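PDB 4WES: nitrogenase molybdenum-iron protein alpha chain from Clostridium pasteurianum, which forms, with the beta chain, the molybdenum-iron component of nitrogenase, which reduces dinitrogen to ammonium with electrons from ferredoxin, driven by ATP hydrolysis. Local coordinates for residues H371-E376 with P382-D387; V38-T43 with A388-I393. All coordinates share one frame; numbering follows the deposited sequence.

Interaction 1 of 2, residues H371-E376 with P382-D387; sequences HRDDYE and PTIKID
The guanidinium of Arg372 meets Thr383 at its edge: NH1 donates to Thr383 OG1 at 3.1 Å with an N-H...O angle of 146°, the hydroxyl oxygen lying 22° out of the guanidinium plane. A water in that plane accepts from NH2 and donates to OG1; Thr383 O also lies in plane near the edge but is not bonded. Glu376, one helical turn on, takes the NE/NH2 edge. Its OE2 receives NE at 2.8 Å and its OE1 receives NH2 at 2.9 Å, a side-on, two-nitrogen salt bridge that fixes the rotation of the group. A bend at chi3 (60°) turns the Arg372 chain so that NH1 faces the loop. Ile384 CG1 approaches NH1 obliquely at 4.0 Å, and its CD1 lies 4.0 Å from Arg372 CB and 3.7 Å from Asp373 OD1. A second water accepts from both Arg372 NH1 and Lys385 N. Thr383 OG1 gives its own proton to Val380 O, and so acts as acceptor toward NH1 and the first water. The contact closes a short loop back onto helix 372-376: Glu376 presumably balances the arginine charge, leaving NH1 to one hydroxyl of the loop and one water.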
ATOM      1  N   HIS A 371       0.639 -27.814  36.916  1.00  9.78           N
ATOM      2  CA  HIS A 371       0.839 -28.329  38.241  1.00 10.19           C
ATOM      3  C   HIS A 371       1.589 -29.668  38.154  1.00 10.19           C
ATOM      4  O   HIS A 371       1.760 -30.224  37.064  1.00 10.15           O
ATOM      5  CB  HIS A 371      -0.490 -28.500  38.995  1.00  9.78           C
ATOM      6  CG  HIS A 371      -1.292 -27.243  39.129  1.00 10.08           C
ATOM      7  ND1 HIS A 371      -2.426 -27.204  39.907  1.00 10.77           N
ATOM      8  CD2 HIS A 371      -1.213 -26.027  38.537  1.00  9.94           C
ATOM      9  CE1 HIS A 371      -2.986 -26.012  39.809  1.00 10.58           C
ATOM     10  NE2 HIS A 371      -2.277 -25.274  38.984  1.00 10.80           N
ATOM     11  N   ARG A 372       1.974 -30.226  39.309  1.00 10.54           N
ATOM     12  CA  ARG A 372       2.720 -31.483  39.288  1.00 10.82           C
ATOM     13  C   ARG A 372       1.954 -32.575  38.554  1.00 11.20           C
ATOM     14  O   ARG A 372       2.576 -33.412  37.894  1.00 12.01           O
ATOM     15  CB  ARG A 372       3.067 -31.937  40.703  1.00 11.67           C
ATOM     16  CG  ARG A 372       4.251 -31.191  41.313  1.00 12.22           C
ATOM     17  CD  ARG A 372       4.614 -31.756  42.672  1.00 12.81           C
ATOM     18  NE  ARG A 372       4.980 -33.160  42.567  1.00 13.14           N
ATOM     19  CZ  ARG A 372       4.611 -34.088  43.422  1.00 14.15           C
ATOM     20  NH1 ARG A 372       4.016 -33.771  44.561  1.00 15.63           N
ATOM     21  NH2 ARG A 372       4.878 -35.345  43.142  1.00 15.56           N
ATOM     22  N   ASP A 373       0.619 -32.600  38.660  1.00 11.22           N
ATOM     23  CA  ASP A 373      -0.158 -33.629  37.978  1.00 11.11           C
ATOM     24  C   ASP A 373      -0.032 -33.564  36.453  1.00 11.56           C
ATOM     25  O   ASP A 373      -0.153 -34.608  35.761  1.00 12.27           O
ATOM     26  CB  ASP A 373      -1.636 -33.670  38.421  1.00 12.41           C
ATOM     27  CG  ASP A 373      -2.286 -32.298  38.604  1.00 12.32           C
ATOM     28  OD1 ASP A 373      -1.705 -31.397  39.225  1.00 14.88           O
ATOM     29  OD2 ASP A 373      -3.457 -32.200  38.188  1.00 15.22           O
ATOM     30  N   ASP A 374       0.103 -32.366  35.887  1.00 10.37           N
ATOM     31  CA  ASP A 374       0.294 -32.259  34.438  1.00 10.34           C
ATOM     32  C   ASP A 374       1.654 -32.802  34.004  1.00 10.34           C
ATOM     33  O   ASP A 374       1.791 -33.313  32.891  1.00 11.11           O
ATOM     34  CB  ASP A 374       0.141 -30.821  33.985  1.00  9.92           C
ATOM     35  CG  ASP A 374      -1.212 -30.255  34.381  1.00  9.67           C
ATOM     36  OD1 ASP A 374      -2.223 -30.666  33.780  1.00 10.50           O
ATOM     37  OD2 ASP A 374      -1.223 -29.449  35.326  1.00 10.92           O
ATOM     38  N   TYR A 375       2.680 -32.609  34.838  1.00 10.48           N
ATOM     39  CA  TYR A 375       4.018 -33.142  34.556  1.00 11.03           C
ATOM     40  C   TYR A 375       4.110 -34.636  34.818  1.00 10.98           C
ATOM     41  O   TYR A 375       4.645 -35.381  33.989  1.00 12.39           O
ATOM     42  CB  TYR A 375       5.053 -32.415  35.394  1.00 10.54           C
ATOM     43  CG  TYR A 375       5.362 -30.980  35.020  1.00 10.69           C
ATOM     44  CD1 TYR A 375       6.218 -30.685  33.968  1.00 11.10           C
ATOM     45  CD2 TYR A 375       4.811 -29.909  35.717  1.00 11.21           C
ATOM     46  CE1 TYR A 375       6.567 -29.375  33.638  1.00 10.66           C
ATOM     47  CE2 TYR A 375       5.150 -28.602  35.417  1.00 10.47           C
ATOM     48  CZ  TYR A 375       6.037 -28.327  34.374  1.00  9.91           C
ATOM     49  OH  TYR A 375       6.386 -27.061  34.037  1.00 10.34           O
ATOM     50  N   GLU A 376       3.641 -35.075  35.984  1.00 11.38           N
ATOM     51  CA  GLU A 376       3.907 -36.396  36.551  1.00 11.80           C
ATOM     52  C   GLU A 376       2.739 -37.357  36.460  1.00 12.08           C
ATOM     53  O   GLU A 376       2.896 -38.556  36.737  1.00 13.21           O
ATOM     54  CB  GLU A 376       4.306 -36.252  38.014  1.00 12.22           C
ATOM     55  CG  GLU A 376       5.541 -35.391  38.277  1.00 13.18           C
ATOM     56  CD  GLU A 376       5.833 -35.168  39.734  1.00 14.07           C
ATOM     57  OE1 GLU A 376       5.744 -36.168  40.506  1.00 15.24           O
ATOM     58  OE2 GLU A 376       6.140 -34.016  40.130  1.00 13.51           O
ATOM     59  N   PRO A 382      -2.574 -36.919  45.436  1.00 18.12           N
ATOM     60  CA  PRO A 382      -2.628 -37.015  46.911  1.00 19.39           C
ATOM     61  C   PRO A 382      -1.375 -36.490  47.641  1.00 20.71           C
ATOM     62  O   PRO A 382      -1.447 -36.207  48.848  1.00 25.08           O
ATOM     63  CB  PRO A 382      -2.796 -38.513  47.151  1.00 25.23           C
ATOM     64  CG  PRO A 382      -3.493 -39.010  45.921  1.00 23.60           C
ATOM     65  CD  PRO A 382      -2.904 -38.209  44.798  1.00 19.51           C
ATOM     66  N   THR A 383      -0.264 -36.357  46.919  1.00 18.11           N
ATOM     67  CA  THR A 383       1.004 -35.935  47.493  1.00 19.21           C
ATOM     68  C   THR A 383       1.279 -34.456  47.305  1.00 19.28           C
ATOM     69  O   THR A 383       2.297 -33.945  47.797  1.00 23.68           O
ATOM     70  CB  THR A 383       2.198 -36.692  46.858  1.00 20.59           C
ATOM     71  OG1 THR A 383       2.461 -36.221  45.520  1.00 18.58           O
ATOM     72  CG2 THR A 383       2.028 -38.192  46.890  1.00 22.70           C
ATOM     73  N   ILE A 384       0.412 -33.759  46.570  1.00 18.15           N
ATOM     74  CA  ILE A 384       0.680 -32.360  46.259  1.00 22.86           C
ATOM     75  C   ILE A 384       0.434 -31.500  47.509  1.00 29.45           C
ATOM     76  O   ILE A 384      -0.654 -31.513  48.068  1.00 33.27           O
ATOM     77  CB  ILE A 384      -0.165 -31.876  45.064  1.00 19.77           C
ATOM     78  CG1 ILE A 384       0.268 -32.620  43.801  1.00 15.85           C
ATOM     79  CG2 ILE A 384       0.000 -30.373  44.883  1.00 30.02           C
ATOM     80  CD1 ILE A 384      -0.506 -32.247  42.568  1.00 15.13           C
ATOM     81  N   LYS A 385       1.484 -30.783  47.917  1.00 36.82           N
ATOM     82  CA  LYS A 385       1.476 -29.898  49.066  1.00 42.84           C
ATOM     83  C   LYS A 385       0.753 -28.625  48.710  1.00 26.99           C
ATOM     84  O   LYS A 385       1.000 -28.034  47.702  1.00 19.21           O
ATOM     85  CB  LYS A 385       2.907 -29.527  49.433  1.00 60.06           C
ATOM     86  CG  LYS A 385       3.770 -30.697  49.880  1.00 90.95           C
ATOM     87  CD  LYS A 385       5.156 -30.627  49.261  1.00138.02           C
ATOM     88  CE  LYS A 385       5.725 -32.019  49.044  1.00156.78           C
ATOM     89  NZ  LYS A 385       6.754 -32.033  47.968  1.00155.98           N
ATOM     90  N   ILE A 386      -0.069 -28.157  49.611  1.00 43.13           N
ATOM     91  CA  ILE A 386      -0.812 -26.954  49.401  1.00 37.98           C
ATOM     92  C   ILE A 386       0.112 -25.758  49.616  1.00 37.04           C
ATOM     93  O   ILE A 386       0.629 -25.572  50.684  1.00 41.71           O
ATOM     94  CB  ILE A 386      -1.964 -26.872  50.410  1.00 49.44           C
ATOM     95  CG1 ILE A 386      -2.773 -28.190  50.416  1.00 44.30           C
ATOM     96  CG2 ILE A 386      -2.834 -25.658  50.106  1.00 77.70           C
ATOM     97  CD1 ILE A 386      -3.970 -28.187  51.345  1.00 56.77           C
ATOM     98  N   ASP A 387       0.319 -24.939  48.603  1.00 21.46           N
ATOM     99  CA  ASP A 387       1.292 -23.892  48.678  1.00 29.01           C
ATOM    100  C   ASP A 387       0.629 -22.596  49.217  1.00 19.21           C
ATOM    101  O   ASP A 387      -0.549 -22.299  48.946  1.00 20.61           O
ATOM    102  CB  ASP A 387       1.820 -23.769  47.247  1.00 25.65           C
ATOM    103  CG  ASP A 387       2.701 -22.624  47.061  1.00 20.25           C
ATOM    104  OD1 ASP A 387       3.900 -22.844  47.009  1.00 28.68           O
ATOM    105  OD2 ASP A 387       2.146 -21.535  46.936  1.00 27.80           O
TER
HETATM  106  O   HOH W   1       4.151 -31.286  46.144  1.00 28.00           O
HETATM  107  O   HOH W   2       4.782 -38.011  44.447  1.00 37.05           O

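Interaction 2 of 2, residues V38-T43 with A388-I393; sequences VANTRT and ADSKNI
Arg42 and Asp389 make the charged part of this contact, a salt bridge in which Arg42 NE donates to Asp389 OD2 at 2.8 Å with an N-H...O angle of 152°. NH2 of Arg42 reaches the same oxygen at 3.3 Å, a weak bond. The groups do not pair flat: the guanidinium and carboxylate planes stand 64° apart, and NE comes to OD2 from above the carboxylate plane. With CG set between the backbone N and the carbonyl carbon (chi1 71°) and the chain bent at chi3, NE and the guanidinium are brought round to that oxygen. Arg42 CB lies 3.5 Å from Asp389 OD2.

The second kind of interaction is water-mediated. One water accepts from Arg42 N at 2.9 Å and donates to Asp389 OD2, so backbone and side chain of the arginine both serve the same carboxylate oxygen. Further along, Ser390 OG is linked to Asn40 by two waters, one accepting from ND2 and the other donating to Asn40 O at 2.7 Å; Ser390 OG and Asn40 ND2 themselves stand 4.3 Å apart, too far for a direct bond.

Both segments are irregular loops. Asp389 N bonds to Asp387 OD2, an Asx turn, and Ser390 to Ile393 form a type I beta turn closed by Ile393 N to Ser390 O at 3.1 Å.

Packing and a hydrogen bond join both loops to the beta chain. Asp389 lies against Thr72 and Asn392 against Glu73 of the beta chain, while Thr43 OG1 is hydrogen-bonded to Gln46 OE1 of that chain. Ile393, which is buried, touches Ala184 and His187 of helix 182-196.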
ATOM      1  N   VAL A  38       9.012 -29.615  41.030  1.00 12.38           N
ATOM      2  CA  VAL A  38       8.340 -28.541  41.752  1.00 12.32           C
ATOM      3  C   VAL A  38       7.634 -27.690  40.707  1.00 11.84           C
ATOM      4  O   VAL A  38       8.240 -27.296  39.723  1.00 12.60           O
ATOM      5  CB  VAL A  38       9.320 -27.701  42.592  1.00 12.58           C
ATOM      6  CG1 VAL A  38       8.554 -26.588  43.316  1.00 13.85           C
ATOM      7  CG2 VAL A  38      10.049 -28.575  43.594  1.00 14.16           C
ATOM      8  N   ALA A  39       6.341 -27.418  40.923  1.00 11.24           N
ATOM      9  CA  ALA A  39       5.532 -26.663  39.979  1.00 12.02           C
ATOM     10  C   ALA A  39       4.463 -25.888  40.731  1.00 10.96           C
ATOM     11  O   ALA A  39       4.183 -26.170  41.905  1.00 12.70           O
ATOM     12  CB  ALA A  39       4.898 -27.606  38.977  1.00 12.12           C
ATOM     13  N   ASN A  40       3.853 -24.918  40.059  1.00 10.00           N
ATOM     14  CA  ASN A  40       2.758 -24.155  40.645  1.00 10.45           C
ATOM     15  C   ASN A  40       3.135 -23.491  41.955  1.00 11.44           C
ATOM     16  O   ASN A  40       2.363 -23.455  42.902  1.00 12.36           O
ATOM     17  CB  ASN A  40       1.513 -25.055  40.783  1.00 10.70           C
ATOM     18  CG  ASN A  40       0.255 -24.296  41.209  1.00 10.38           C
ATOM     19  OD1 ASN A  40      -0.592 -24.855  41.974  1.00 14.35           O
ATOM     20  ND2 ASN A  40       0.102 -23.105  40.753  1.00  8.24           N
ATOM     21  N   THR A  41       4.343 -22.935  41.995  1.00 11.32           N
ATOM     22  CA  THR A  41       4.781 -22.073  43.084  1.00 11.18           C
ATOM     23  C   THR A  41       4.945 -20.665  42.543  1.00 10.85           C
ATOM     24  O   THR A  41       4.869 -20.412  41.339  1.00 11.73           O
ATOM     25  CB  THR A  41       6.080 -22.566  43.720  1.00 14.07           C
ATOM     26  OG1 THR A  41       7.136 -22.479  42.775  1.00 15.85           O
ATOM     27  CG2 THR A  41       5.975 -24.012  44.211  1.00 17.82           C
ATOM     28  N   ARG A  42       5.207 -19.713  43.429  1.00 11.56           N
ATOM     29  CA  ARG A  42       5.320 -18.327  43.038  1.00 11.41           C
ATOM     30  C   ARG A  42       6.456 -18.123  42.033  1.00 10.67           C
ATOM     31  O   ARG A  42       7.434 -18.876  41.974  1.00 12.19           O
ATOM     32  CB  ARG A  42       5.531 -17.427  44.262  1.00 14.19           C
ATOM     33  CG  ARG A  42       6.891 -17.567  44.916  1.00 17.59           C
ATOM     34  CD  ARG A  42       7.119 -16.465  45.930  1.00 27.48           C
ATOM     35  NE  ARG A  42       6.389 -16.670  47.155  1.00 43.21           N
ATOM     36  CZ  ARG A  42       6.552 -15.945  48.260  1.00 76.08           C
ATOM     37  NH1 ARG A  42       7.430 -14.952  48.282  1.00 93.05           N
ATOM     38  NH2 ARG A  42       5.839 -16.218  49.343  1.00117.27           N
ATOM     39  N   THR A  43       6.314 -17.104  41.206  1.00 10.78           N
ATOM     40  CA  THR A  43       7.368 -16.694  40.315  1.00 10.13           C
ATOM     41  C   THR A  43       8.453 -15.999  41.117  1.00  9.86           C
ATOM     42  O   THR A  43       8.166 -15.175  41.988  1.00 12.13           O
ATOM     43  CB  THR A  43       6.842 -15.693  39.276  1.00 10.65           C
ATOM     44  OG1 THR A  43       5.603 -16.193  38.735  1.00 11.33           O
ATOM     45  CG2 THR A  43       7.840 -15.470  38.184  1.00 11.19           C
ATOM     46  N   ALA A 388       1.358 -21.832  50.013  1.00 24.80           N
ATOM     47  CA  ALA A 388       0.788 -20.645  50.653  1.00 23.23           C
ATOM     48  C   ALA A 388       0.271 -19.561  49.670  1.00 21.51           C
ATOM     49  O   ALA A 388      -0.700 -18.836  49.954  1.00 22.77           O
ATOM     50  CB  ALA A 388       1.803 -20.039  51.605  1.00 33.24           C
ATOM     51  N   ASP A 389       0.913 -19.449  48.517  1.00 16.57           N
ATOM     52  CA  ASP A 389       0.527 -18.417  47.558  1.00 15.39           C
ATOM     53  C   ASP A 389      -0.725 -18.753  46.743  1.00 13.71           C
ATOM     54  O   ASP A 389      -1.243 -17.876  46.050  1.00 17.20           O
ATOM     55  CB  ASP A 389       1.715 -18.117  46.649  1.00 15.07           C
ATOM     56  CG  ASP A 389       2.852 -17.503  47.417  1.00 15.77           C
ATOM     57  OD1 ASP A 389       2.608 -16.516  48.105  1.00 19.00           O
ATOM     58  OD2 ASP A 389       3.961 -18.040  47.382  1.00 18.76           O
ATOM     59  N   SER A 390      -1.217 -19.983  46.847  1.00 14.37           N
ATOM     60  CA  SER A 390      -2.488 -20.359  46.195  1.00 13.54           C
ATOM     61  C   SER A 390      -3.552 -20.888  47.175  1.00 14.73           C
ATOM     62  O   SER A 390      -4.624 -21.296  46.754  1.00 14.57           O
ATOM     63  CB  SER A 390      -2.249 -21.365  45.068  1.00 16.00           C
ATOM     64  OG  SER A 390      -1.480 -20.782  44.040  1.00 13.85           O
ATOM     65  N   LYS A 391      -3.278 -20.849  48.474  1.00 16.21           N
ATOM     66  CA  LYS A 391      -4.155 -21.472  49.444  1.00 18.43           C
ATOM     67  C   LYS A 391      -5.519 -20.829  49.523  1.00 17.99           C
ATOM     68  O   LYS A 391      -6.486 -21.501  49.921  1.00 21.86           O
ATOM     69  CB  LYS A 391      -3.509 -21.524  50.831  1.00 24.29           C
ATOM     70  CG  LYS A 391      -3.329 -20.199  51.535  1.00 31.73           C
ATOM     71  CD  LYS A 391      -2.769 -20.414  52.944  1.00 52.82           C
ATOM     72  CE  LYS A 391      -2.114 -19.158  53.498  1.00100.70           C
ATOM     73  NZ  LYS A 391      -3.028 -17.985  53.431  1.00119.63           N
ATOM     74  N   ASN A 392      -5.620 -19.555  49.155  1.00 16.78           N
ATOM     75  CA  ASN A 392      -6.899 -18.853  49.239  1.00 18.42           C
ATOM     76  C   ASN A 392      -7.760 -18.927  47.981  1.00 17.62           C
ATOM     77  O   ASN A 392      -8.835 -18.317  47.909  1.00 22.72           O
ATOM     78  CB  ASN A 392      -6.666 -17.412  49.650  1.00 18.65           C
ATOM     79  CG  ASN A 392      -6.111 -17.301  51.071  1.00 27.98           C
ATOM     80  OD1 ASN A 392      -6.421 -18.121  51.936  1.00 33.54           O
ATOM     81  ND2 ASN A 392      -5.286 -16.294  51.314  1.00 36.93           N
ATOM     82  N   ILE A 393      -7.303 -19.662  46.979  1.00 16.16           N
ATOM     83  CA  ILE A 393      -8.167 -19.940  45.811  1.00 16.30           C
ATOM     84  C   ILE A 393      -9.283 -20.859  46.295  1.00 16.76           C
ATOM     85  O   ILE A 393      -9.000 -21.916  46.800  1.00 16.25           O
ATOM     86  CB  ILE A 393      -7.370 -20.571  44.653  1.00 15.14           C
ATOM     87  CG1 ILE A 393      -6.215 -19.651  44.229  1.00 15.30           C
ATOM     88  CG2 ILE A 393      -8.296 -20.904  43.505  1.00 17.66           C
ATOM     89  CD1 ILE A 393      -6.630 -18.232  43.925  1.00 20.70           C
TER
HETATM   90  O   HOH W   3      -2.058 -21.709  41.505  1.00 11.15           O
HETATM   91  O   HOH W   4       0.952 -21.724  44.489  1.00 16.65           O
HETATM   92  O   HOH W   5       4.880 -20.322  46.220  1.00 17.20           O
HETATM   93  O   HOH W   6       5.120 -18.576  49.778  1.00 51.91           O

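Along the chain the order is 38-43, 371-376, 382-387 and 388-393, so interaction 1 lies wholly within the long excursion spanned by interaction 2, and the last two segments are one continuous loop following helix 372-376. The centres are 11 Å apart, on the same side of the chain's centre. They touch directly: His371 CE1 lies 3.4 Å from Asn40 OD1, and Tyr375 CE2 is 3.7 Å from Ala39 CB. Segment 38-43, which leads from strand 25-27 toward helix 54-63, is thus packed against both helix 372-376 and the loop after it. This patch reaches the beta chain; the side chain of Asp373 lies about 12 Å from the bound iron-molybdenum cluster, near the site without lining it.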